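Local coordinates for periplasmic binding protein (Sulfurospirillum deleyianum, PDB 4PAG) that is a periplasmic solute-binding protein, seen here with histidine bound, that probably delivers its ligand to an ABC transporter, at residues T98-N102 / Q208-V212. Numbering follows the deposited sequence.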
loop_
_atom_site.group_PDB
_atom_site.type_symbol
_atom_site.label_atom_id
_atom_site.label_comp_id
_atom_site.label_asym_id
_atom_site.label_seq_id
_atom_site.Cartn_x
_atom_site.Cartn_y
_atom_site.Cartn_z
ATOM N N THR A 98 -7.835 10.779 -4.679
ATOM C CA THR A 98 -7.637 11.227 -3.294
ATOM C C THR A 98 -7.501 12.760 -3.298
ATOM O O THR A 98 -6.887 13.322 -4.221
ATOM C CB THR A 98 -6.432 10.496 -2.645
ATOM O OG1 THR A 98 -6.411 10.716 -1.222
ATOM C CG2 THR A 98 -5.111 10.932 -3.262
ATOM N N PRO A 99 -8.108 13.443 -2.304
ATOM C CA PRO A 99 -8.256 14.905 -2.383
ATOM C C PRO A 99 -6.965 15.696 -2.513
ATOM O O PRO A 99 -6.948 16.689 -3.219
ATOM C CB PRO A 99 -8.989 15.288 -1.089
ATOM C CG PRO A 99 -9.309 14.029 -0.376
ATOM C CD PRO A 99 -8.922 12.857 -1.224
ATOM N N LEU A 100 -5.891 15.263 -1.859
ATOM C CA LEU A 100 -4.619 15.967 -1.957
ATOM C C LEU A 100 -3.938 15.833 -3.329
ATOM O O LEU A 100 -2.999 16.571 -3.605
ATOM C CB LEU A 100 -3.664 15.510 -0.847
ATOM C CG LEU A 100 -4.136 15.805 0.584
ATOM C CD1 LEU A 100 -3.255 15.079 1.590
ATOM C CD2 LEU A 100 -4.157 17.296 0.881
ATOM N N LEU A 101 -4.399 14.911 -4.179
ATOM C CA LEU A 101 -3.824 14.744 -5.533
ATOM C C LEU A 101 -4.745 15.106 -6.702
ATOM O O LEU A 101 -4.262 15.307 -7.816
ATOM C CB LEU A 101 -3.323 13.301 -5.727
ATOM C CG LEU A 101 -2.142 12.916 -4.824
ATOM C CD1 LEU A 101 -1.829 11.433 -4.921
ATOM C CD2 LEU A 101 -0.910 13.731 -5.159
ATOM N N ASN A 102 -6.053 15.192 -6.468
ATOM C CA ASN A 102 -7.013 15.273 -7.579
ATOM C C ASN A 102 -6.882 16.544 -8.424
ATOM O O ASN A 102 -7.067 16.486 -9.633
ATOM C CB ASN A 102 -8.461 15.115 -7.078
ATOM C CG ASN A 102 -8.802 13.684 -6.689
ATOM O OD1 ASN A 102 -8.149 12.730 -7.117
ATOM N ND2 ASN A 102 -9.833 13.529 -5.877
ATOM N N GLN A 208 -3.945 14.240 8.341
ATOM C CA GLN A 208 -2.968 14.479 7.283
ATOM C C GLN A 208 -3.338 15.688 6.426
ATOM O O GLN A 208 -4.460 15.782 5.939
ATOM C CB GLN A 208 -2.906 13.246 6.391
ATOM C CG GLN A 208 -2.012 13.368 5.169
ATOM C CD GLN A 208 -2.155 12.181 4.238
ATOM O OE1 GLN A 208 -3.079 11.373 4.376
ATOM N NE2 GLN A 208 -1.239 12.074 3.272
ATOM N N ASN A 209 -2.390 16.595 6.224
ATOM C CA ASN A 209 -2.624 17.760 5.366
ATOM C C ASN A 209 -1.538 18.005 4.330
ATOM O O ASN A 209 -1.495 19.069 3.729
ATOM C CB ASN A 209 -2.851 19.013 6.224
ATOM C CG ASN A 209 -1.588 19.515 6.890
ATOM O OD1 ASN A 209 -0.621 18.776 7.075
ATOM N ND2 ASN A 209 -1.593 20.787 7.264
ATOM N N SER A 210 -0.662 17.027 4.124
ATOM C CA SER A 210 0.321 17.070 3.044
ATOM C C SER A 210 0.337 15.699 2.399
ATOM O O SER A 210 0.020 14.711 3.050
ATOM C CB SER A 210 1.711 17.412 3.578
ATOM O OG SER A 210 2.236 16.347 4.365
ATOM N N VAL A 211 0.705 15.628 1.128
ATOM C CA VAL A 211 0.754 14.345 0.439
ATOM C C VAL A 211 1.739 13.372 1.107
ATOM O O VAL A 211 1.418 12.199 1.304
ATOM C CB VAL A 211 1.134 14.529 -1.045
ATOM C CG1 VAL A 211 1.357 13.180 -1.718
ATOM C CG2 VAL A 211 0.045 15.307 -1.765
ATOM N N VAL A 212 2.934 13.845 1.450
ATOM C CA VAL A 212 3.960 12.929 1.978
ATOM C C VAL A 212 3.764 12.534 3.439
ATOM O O VAL A 212 4.289 11.521 3.854
ATOM C CB VAL A 212 5.400 13.451 1.784
ATOM C CG1 VAL A 212 5.667 13.722 0.311
ATOM C CG2 VAL A 212 5.673 14.684 2.628
#
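Q208 NE2 reaches the carbonyl oxygen of S210 in a 2.9 Å hydrogen bond, and the CD1 methyl of L100 lies against the bonded pair in van der Waals contact, 3.6 Å from S210 O and 4.0 Å from Q208 NE2. The donor sits 16° out of the carbonyl plane and the bond is moderately bent. With chi1 at 175° the Q208 chain runs out extended from the backbone and carries the amide to the carbonyl two residues further on; its OE1 takes a hydrogen bond from F190 N, so the amide is gripped at both its nitrogen and its oxygen, which fixes its rotation. In this two-lobed binding-protein fold, the contact joins the first turn of helix 99-112, in the half of the chain before the long helix 141-163, to the surface loop between strands 201-202 and 215-216 in the half after it. V211 meets both leucines: its CG2 lies 3.8 Å from L100 CB and 3.9 Å from L101 CD2, the L101 and V211 side chains crossing at about a right angle. An alanine in place of Q208 would probably leave S210 O without this donor, F190 N without its acceptor and the CD1 methyl of L100 without the amide it rests against. V211 O accepts a hydrogen bond from H191 NE2.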